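Local coordinates for lambda phage protein with carbohydrate-binding module (Shewanella oneidensis, PDB 2A5Z) that is of unknown function but binds magnesium and carries a jelly-roll, carbohydrate-binding-module-like domain, so it may recognise carbohydrate, at residues L108-K114 against M218-A224; P132-T136 against F230-T236; I147-S151 against G163-S168. All blocks are in the same frame, centred on the assembly; numbering follows the deposited sequence.

Contact 1: residues L108-K114 against M218-A224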
# COMPACT_ATOMS: atom_id res chain seq x y z
N LEU C 108 -4.14 -15.24 2.12
CA LEU C 108 -3.98 -16.45 2.94
C LEU C 108 -5.33 -17.01 3.38
O LEU C 108 -6.26 -16.25 3.67
CB LEU C 108 -3.12 -16.16 4.18
CG LEU C 108 -1.66 -15.78 3.94
CD1 LEU C 108 -1.08 -15.02 5.15
CD2 LEU C 108 -0.80 -17.00 3.57
N MSE C 109 -5.43 -18.34 3.46
CA MSE C 109 -6.68 -19.00 3.85
C MSE C 109 -6.95 -18.97 5.35
O MSE C 109 -8.12 -18.99 5.77
CB MSE C 109 -6.71 -20.44 3.31
CG MSE C 109 -6.52 -20.51 1.78
SE MSE C 109 -6.79 -22.12 0.99
CE MSE C 109 -8.55 -22.26 1.29
N ALA C 110 -5.88 -18.89 6.15
CA ALA C 110 -5.99 -18.91 7.62
C ALA C 110 -6.93 -17.85 8.19
O ALA C 110 -7.59 -18.07 9.20
CB ALA C 110 -4.61 -18.78 8.27
N ILE C 111 -6.99 -16.71 7.51
CA ILE C 111 -7.81 -15.59 7.96
C ILE C 111 -9.25 -15.67 7.45
O ILE C 111 -10.09 -14.86 7.83
CB ILE C 111 -7.16 -14.22 7.58
CG1 ILE C 111 -7.05 -14.07 6.06
CG2 ILE C 111 -5.79 -14.06 8.27
CD1 ILE C 111 -6.77 -12.65 5.59
N PHE C 112 -9.52 -16.64 6.57
CA PHE C 112 -10.87 -16.84 6.05
C PHE C 112 -11.31 -18.28 6.36
O PHE C 112 -11.36 -19.13 5.47
CB PHE C 112 -10.94 -16.56 4.54
CG PHE C 112 -10.56 -15.15 4.15
CD1 PHE C 112 -11.28 -14.05 4.64
CD2 PHE C 112 -9.50 -14.91 3.28
CE1 PHE C 112 -10.92 -12.74 4.29
CE2 PHE C 112 -9.15 -13.61 2.91
CZ PHE C 112 -9.86 -12.53 3.42
N PRO C 113 -11.63 -18.56 7.63
CA PRO C 113 -12.13 -19.90 7.94
C PRO C 113 -13.53 -20.06 7.33
O PRO C 113 -14.14 -19.07 6.92
CB PRO C 113 -12.17 -19.91 9.47
CG PRO C 113 -12.32 -18.49 9.86
CD PRO C 113 -11.58 -17.70 8.83
N LYS C 114 -14.03 -21.30 7.27
CA LYS C 114 -15.31 -21.59 6.60
C LYS C 114 -16.48 -20.69 7.03
O LYS C 114 -17.32 -20.30 6.20
CB LYS C 114 -15.69 -23.07 6.71
CG LYS C 114 -15.90 -23.62 8.11
CD LYS C 114 -16.18 -25.12 8.05
CE LYS C 114 -16.53 -25.70 9.40
NZ LYS C 114 -15.30 -25.98 10.20
N MSE C 218 -13.55 -27.82 -0.12
CA MSE C 218 -12.46 -27.25 -0.92
C MSE C 218 -11.08 -27.70 -0.43
O MSE C 218 -10.92 -28.11 0.73
CB MSE C 218 -12.56 -25.71 -0.91
CG MSE C 218 -12.07 -25.02 0.38
SE MSE C 218 -12.14 -23.20 0.32
CE MSE C 218 -13.90 -22.94 0.45
N PHE C 219 -10.08 -27.63 -1.32
CA PHE C 219 -8.69 -27.70 -0.89
C PHE C 219 -8.38 -26.52 0.04
O PHE C 219 -8.67 -25.37 -0.28
CB PHE C 219 -7.70 -27.69 -2.07
CG PHE C 219 -6.27 -27.39 -1.65
CD1 PHE C 219 -5.57 -28.27 -0.82
CD2 PHE C 219 -5.64 -26.21 -2.05
CE1 PHE C 219 -4.27 -27.99 -0.40
CE2 PHE C 219 -4.34 -25.91 -1.65
CZ PHE C 219 -3.65 -26.80 -0.82
N ARG C 220 -7.77 -26.82 1.18
CA ARG C 220 -7.41 -25.81 2.15
C ARG C 220 -6.08 -26.14 2.80
O ARG C 220 -5.84 -27.27 3.18
CB ARG C 220 -8.50 -25.68 3.23
CG ARG C 220 -8.16 -24.67 4.32
CD ARG C 220 -9.25 -24.57 5.40
NE ARG C 220 -10.40 -23.77 4.97
CZ ARG C 220 -10.48 -22.44 5.04
NH1 ARG C 220 -9.48 -21.72 5.51
NH2 ARG C 220 -11.58 -21.83 4.63
N ALA C 221 -5.21 -25.13 2.88
CA ALA C 221 -4.02 -25.17 3.73
C ALA C 221 -3.93 -23.81 4.40
O ALA C 221 -3.82 -22.78 3.72
CB ALA C 221 -2.77 -25.48 2.93
N ASP C 222 -4.02 -23.81 5.73
CA ASP C 222 -3.98 -22.58 6.51
C ASP C 222 -2.55 -22.14 6.84
O ASP C 222 -2.20 -21.90 8.00
CB ASP C 222 -4.85 -22.70 7.77
CG ASP C 222 -6.35 -22.66 7.47
OD1 ASP C 222 -6.75 -22.31 6.34
OD2 ASP C 222 -7.14 -22.98 8.38
N ASN C 223 -1.74 -22.04 5.79
CA ASN C 223 -0.35 -21.59 5.89
C ASN C 223 0.06 -21.00 4.54
O ASN C 223 -0.78 -20.88 3.64
CB ASN C 223 0.57 -22.75 6.32
CG ASN C 223 0.46 -23.96 5.41
OD1 ASN C 223 0.58 -23.84 4.19
ND2 ASN C 223 0.22 -25.14 5.99
N ALA C 224 1.33 -20.62 4.40
CA ALA C 224 1.76 -19.92 3.19
C ALA C 224 2.14 -20.84 2.02
O ALA C 224 2.68 -20.37 1.03
CB ALA C 224 2.91 -18.93 3.51
O HOH W 1 -3.41 -20.03 2.69
O HOH W 2 -3.08 -19.30 5.51
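Arg220 reaches across to the turn at Met109-Phe112 and holds two of its carbonyls with the end of its guanidinium. NH2 of Arg220 meets Phe112 O at 2.8 Å, lying in the carbonyl plane, while NH1 of Arg220 shares the same oxygen at 3.2 Å from above that plane. Arg220 NH1 also donates to Met109 O at 3.1 Å, a bent bond made well out of the carbonyl plane. Met109 O already takes the N-H of Phe112, which closes the type I turn, and the two donors arrive from opposite faces of the carbonyl. A salt bridge from Arg220 NH1 to the syn lone pair of Asp222 OD1, 2.9 Å, lies nearly in the guanidinium plane, so Met109 O, Phe112 O and Asp222 along the edge fix the rotation of the flat group. Asp195 adds a salt bridge to NE. The Arg220 chain runs straight to CD and then bends at chi3 (-78°), bringing the guanidinium up to the turn.

Two waters continue the polar link, one accepting from Met109 N and lying within hydrogen-bonding distance of Asn223 O, the other accepting from Ala110 N with a weak bond to the same oxygen.

Packing centres on the selenomethionine Met109. Bent at chi3 (67°), it folds its CE over the centre of one guanidinium face; Met109 CE also lies 3.5 Å from Phe219 O and 3.8 Å from SE of selenomethionine Met218. Farther out, the CB atoms of Ala110 and Asp222 touch, and Leu108 CD2 rests on Ala224.

The contact joins the loop between strands 102-107 and 119-125 to the one between 208-213 and 226-228. Met109 leans on Ile228 of strand 226-228, Met218 packs against strand 184-191, and Ile81 of the second subunit lies against Leu108 and Ala110.

Contact 2: residues P132-T136 against F230-T236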
# COMPACT_ATOMS: atom_id res chain seq x y z
N PRO C 132 -3.05 -25.80 -24.70
CA PRO C 132 -3.14 -26.85 -23.68
C PRO C 132 -2.25 -26.61 -22.45
O PRO C 132 -2.48 -27.22 -21.41
CB PRO C 132 -2.74 -28.13 -24.42
CG PRO C 132 -2.12 -27.69 -25.70
CD PRO C 132 -2.71 -26.36 -26.03
N ALA C 133 -1.27 -25.72 -22.57
CA ALA C 133 -0.36 -25.40 -21.46
C ALA C 133 -0.96 -24.42 -20.44
O ALA C 133 -0.40 -24.24 -19.35
CB ALA C 133 0.95 -24.85 -22.01
N GLN C 134 -2.09 -23.79 -20.80
CA GLN C 134 -2.75 -22.82 -19.93
C GLN C 134 -3.55 -23.48 -18.80
O GLN C 134 -4.42 -24.33 -19.06
CB GLN C 134 -3.64 -21.87 -20.73
CG GLN C 134 -2.93 -21.07 -21.81
CD GLN C 134 -3.87 -20.59 -22.91
OE1 GLN C 134 -5.03 -20.99 -22.98
NE2 GLN C 134 -3.36 -19.72 -23.79
N LEU C 135 -3.25 -23.08 -17.57
CA LEU C 135 -3.99 -23.50 -16.38
C LEU C 135 -4.25 -22.29 -15.49
O LEU C 135 -3.31 -21.64 -15.02
CB LEU C 135 -3.24 -24.60 -15.59
CG LEU C 135 -3.77 -25.06 -14.22
CD1 LEU C 135 -5.12 -25.75 -14.30
CD2 LEU C 135 -2.77 -25.97 -13.53
N THR C 136 -5.53 -21.99 -15.29
CA THR C 136 -5.96 -20.89 -14.43
C THR C 136 -6.97 -21.41 -13.40
O THR C 136 -7.76 -22.30 -13.71
CB THR C 136 -6.58 -19.75 -15.28
OG1 THR C 136 -5.65 -19.36 -16.29
CG2 THR C 136 -6.91 -18.54 -14.42
N PHE C 230 -6.89 -15.65 -7.51
CA PHE C 230 -6.70 -15.89 -8.94
C PHE C 230 -5.27 -16.33 -9.19
O PHE C 230 -4.32 -15.71 -8.70
CB PHE C 230 -6.99 -14.60 -9.72
CG PHE C 230 -6.50 -14.60 -11.16
CD1 PHE C 230 -7.28 -15.13 -12.18
CD2 PHE C 230 -5.26 -14.05 -11.48
CE1 PHE C 230 -6.83 -15.11 -13.51
CE2 PHE C 230 -4.80 -14.03 -12.82
CZ PHE C 230 -5.60 -14.56 -13.83
N LYS C 231 -5.10 -17.42 -9.94
CA LYS C 231 -3.78 -17.86 -10.35
C LYS C 231 -3.82 -18.32 -11.80
O LYS C 231 -4.66 -19.14 -12.17
CB LYS C 231 -3.28 -18.99 -9.45
CG LYS C 231 -1.82 -19.39 -9.69
CD LYS C 231 -1.41 -20.57 -8.83
CE LYS C 231 0.02 -20.95 -9.11
NZ LYS C 231 0.38 -22.29 -8.59
N THR C 232 -2.91 -17.81 -12.61
CA THR C 232 -2.78 -18.28 -13.99
C THR C 232 -1.35 -18.75 -14.20
O THR C 232 -0.41 -18.16 -13.67
CB THR C 232 -3.23 -17.21 -15.02
OG1 THR C 232 -3.50 -17.83 -16.28
CG2 THR C 232 -2.19 -16.09 -15.19
N GLN C 233 -1.20 -19.82 -14.97
CA GLN C 233 0.03 -20.60 -15.00
C GLN C 233 0.28 -21.25 -16.35
O GLN C 233 -0.67 -21.61 -17.06
CB GLN C 233 -0.06 -21.71 -13.95
CG GLN C 233 1.25 -22.44 -13.65
CD GLN C 233 1.14 -23.30 -12.42
OE1 GLN C 233 0.12 -23.92 -12.18
NE2 GLN C 233 2.20 -23.31 -11.61
N CYS C 234 1.55 -21.40 -16.70
CA CYS C 234 1.94 -22.15 -17.89
C CYS C 234 2.61 -23.45 -17.46
O CYS C 234 3.57 -23.43 -16.70
CB CYS C 234 2.87 -21.34 -18.78
SG CYS C 234 3.24 -22.17 -20.35
N LYS C 235 2.09 -24.58 -17.95
CA LYS C 235 2.58 -25.90 -17.55
C LYS C 235 3.84 -26.33 -18.29
O LYS C 235 4.49 -27.30 -17.89
CB LYS C 235 1.50 -26.95 -17.77
CG LYS C 235 0.35 -26.89 -16.77
CD LYS C 235 -0.58 -28.09 -16.92
CE LYS C 235 -1.48 -27.93 -18.14
NZ LYS C 235 -2.30 -29.15 -18.35
N THR C 236 4.19 -25.62 -19.36
CA THR C 236 5.36 -25.96 -20.17
C THR C 236 6.44 -24.89 -20.09
O THR C 236 6.22 -23.78 -19.58
CB THR C 236 5.00 -26.22 -21.65
OG1 THR C 236 4.63 -24.98 -22.28
CG2 THR C 236 3.86 -27.24 -21.78
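At the start of the strand, Phe230 brings CE1 of its ring obliquely to within 3.5 Å of Thr136 CG2. Next along, the backbone does the touching: Lys231 O receives a CA-H...O contact from Thr136 CA at 3.1 Å. Thr232 pairs with Thr136 in a non-hydrogen-bonded position, the two side chains lying side by side, and their OG1 atoms share a short hydrogen bond of 2.6 Å. Thr232 OG1 stands anti to its own nitrogen (chi1 -161°), which turns it to its partner; Ile244 N bonds to the same oxygen. Gln233 faces Leu135 as the hydrogen-bonded pair, with Leu135 N giving a nearly straight bond to Gln233 O (3.0 Å, 166°) and a weak one returning from Gln233 N to Leu135 O. Its extended side chain runs alongside that of Leu135, and its NE2 donates to Asn100 O. Cys234 sets SG 3.9 Å from Ala133 CB. Just past the strand end, Lys235 N adds one more backbone bond, to an in-plane lone pair of Ala133 O at 2.9 Å, and its bent side chain brings CE to Pro132 O; Thr236 then flanks Ala133 CB. This is an antiparallel strand pair within a sheet of the jelly-roll, with strands 102-107 and 153-156 on the outer sides.

Contact 3: residues I147-S151 against G163-S168; sequences ISDRS and GIVKAS
Backbone bonds carry most of the pairing between Arg150 and Val165. Val165 N gives an almost straight bond to Arg150 O (2.8 Å, 175°), and Arg150 N returns one to Val165 O at 3.0 Å, making an antiparallel hydrogen-bonded pair. Beyond the strand end, where Ala167 and Ser168 turn with positive phi, Ser168 N still reaches an in-plane lone pair of Ser148 O at 2.7 Å. CA-H...O contacts, such as Ser151 CA to Gly163 O, fill in between.

Among side-chain bonds, Asp149 OD1 accepts from Ala167 N at 3.0 Å, met from above the carboxylate plane. The other oxygen, OD2, takes the Ser148 hydroxyl, so both ends of the carboxylate are held.

Apolar contact comes from Val165, which lies beside Arg150: CG1 sits 3.7 Å above the guanidinium plane, toward its rim. With CG between the backbone N and carbonyl carbon (chi1 56°), the extended Arg150 chain runs alongside the valine, and its NH2 bonds Ile147 O at 2.6 Å, steadying the group.

Strands 150-151 and 159-166 thus form an antiparallel pair in a jelly-roll sheet; strand 140-142 borders 150-151 on its other edge, strand 169-178 flanks 159-166, and Phe197 of strand 197-203 packs against Ser151 and Ile164.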
# COMPACT_ATOMS: atom_id res chain seq x y z
N ILE C 147 1.56 -27.15 -8.43
CA ILE C 147 0.50 -27.47 -9.38
C ILE C 147 -0.37 -28.67 -8.92
O ILE C 147 -1.22 -29.17 -9.67
CB ILE C 147 1.12 -27.69 -10.79
CG1 ILE C 147 0.05 -27.71 -11.88
CG2 ILE C 147 2.01 -28.94 -10.80
CD1 ILE C 147 0.60 -27.33 -13.26
N SER C 148 -0.16 -29.09 -7.68
CA SER C 148 -0.71 -30.33 -7.15
C SER C 148 -2.09 -30.19 -6.51
O SER C 148 -2.82 -31.18 -6.38
CB SER C 148 0.25 -30.93 -6.13
OG SER C 148 0.43 -30.00 -5.08
N ASP C 149 -2.45 -28.98 -6.09
CA ASP C 149 -3.70 -28.75 -5.36
C ASP C 149 -4.43 -27.49 -5.82
O ASP C 149 -3.83 -26.43 -5.98
CB ASP C 149 -3.43 -28.65 -3.86
CG ASP C 149 -2.85 -29.92 -3.28
OD1 ASP C 149 -3.63 -30.85 -3.00
OD2 ASP C 149 -1.60 -29.99 -3.11
N ARG C 150 -5.74 -27.61 -6.01
CA ARG C 150 -6.59 -26.48 -6.36
C ARG C 150 -8.07 -26.85 -6.21
O ARG C 150 -8.45 -28.03 -6.23
CB ARG C 150 -6.31 -25.99 -7.79
CG ARG C 150 -6.43 -27.07 -8.85
CD ARG C 150 -5.85 -26.63 -10.17
NE ARG C 150 -5.68 -27.77 -11.07
CZ ARG C 150 -4.61 -28.56 -11.08
NH1 ARG C 150 -4.54 -29.58 -11.93
NH2 ARG C 150 -3.61 -28.34 -10.24
N SER C 151 -8.90 -25.82 -6.07
CA SER C 151 -10.32 -26.00 -5.88
C SER C 151 -11.05 -24.69 -6.25
O SER C 151 -10.73 -23.62 -5.73
CB SER C 151 -10.59 -26.44 -4.44
OG SER C 151 -11.83 -25.96 -3.98
N GLY C 163 -14.17 -27.82 -10.00
CA GLY C 163 -13.47 -29.04 -9.65
C GLY C 163 -12.58 -28.93 -8.43
O GLY C 163 -12.35 -27.85 -7.92
N ILE C 164 -12.11 -30.08 -7.98
CA ILE C 164 -11.14 -30.18 -6.91
C ILE C 164 -10.02 -31.09 -7.40
O ILE C 164 -10.28 -32.13 -8.01
CB ILE C 164 -11.77 -30.73 -5.61
CG1 ILE C 164 -12.92 -29.83 -5.17
CG2 ILE C 164 -10.71 -30.84 -4.48
CD1 ILE C 164 -13.73 -30.37 -4.02
N VAL C 165 -8.78 -30.64 -7.17
CA VAL C 165 -7.58 -31.41 -7.45
C VAL C 165 -6.78 -31.47 -6.15
O VAL C 165 -6.51 -30.44 -5.53
CB VAL C 165 -6.72 -30.79 -8.59
CG1 VAL C 165 -5.35 -31.47 -8.70
CG2 VAL C 165 -7.45 -30.87 -9.94
N LYS C 166 -6.44 -32.69 -5.73
CA LYS C 166 -5.67 -32.90 -4.51
C LYS C 166 -4.57 -33.90 -4.78
O LYS C 166 -4.82 -34.97 -5.33
CB LYS C 166 -6.58 -33.40 -3.39
CG LYS C 166 -7.42 -32.30 -2.78
CD LYS C 166 -8.41 -32.88 -1.80
CE LYS C 166 -9.00 -31.80 -0.94
NZ LYS C 166 -9.57 -32.42 0.28
N ALA C 167 -3.35 -33.54 -4.40
CA ALA C 167 -2.17 -34.35 -4.71
C ALA C 167 -2.15 -34.77 -6.19
O ALA C 167 -1.83 -35.91 -6.52
CB ALA C 167 -2.08 -35.56 -3.79
N SER C 168 -2.53 -33.82 -7.05
CA SER C 168 -2.51 -33.98 -8.51
C SER C 168 -3.60 -34.90 -9.10
O SER C 168 -3.59 -35.18 -10.30
CB SER C 168 -1.11 -34.39 -9.01
OG SER C 168 -0.12 -33.54 -8.46

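How the contacts relate
Contacts 2 and 3 belong to one antiparallel sheet and meet at Ile147, whose CD1 lies 3.5 Å from Lys235 CG and 3.6 Å from Leu135 CD2; their centres are 13 Å apart. Contact 3 also touches contact 1, where Ser151 OG lies 3.2 Å from Met218 CB and the Phe219 ring packs on Asp149 CB. It therefore bridges the other two, whose nearest atoms remain about 9 Å apart. Along the chain, contacts 1 and 2 interleave, while both segments of contact 3 fall between the halves of each. None binds magnesium: the side chains of Leu108 and Phe230 are each more than 10 Å from a bound magnesium ion, about 11 Å for Leu108 and 12 Å for Phe230.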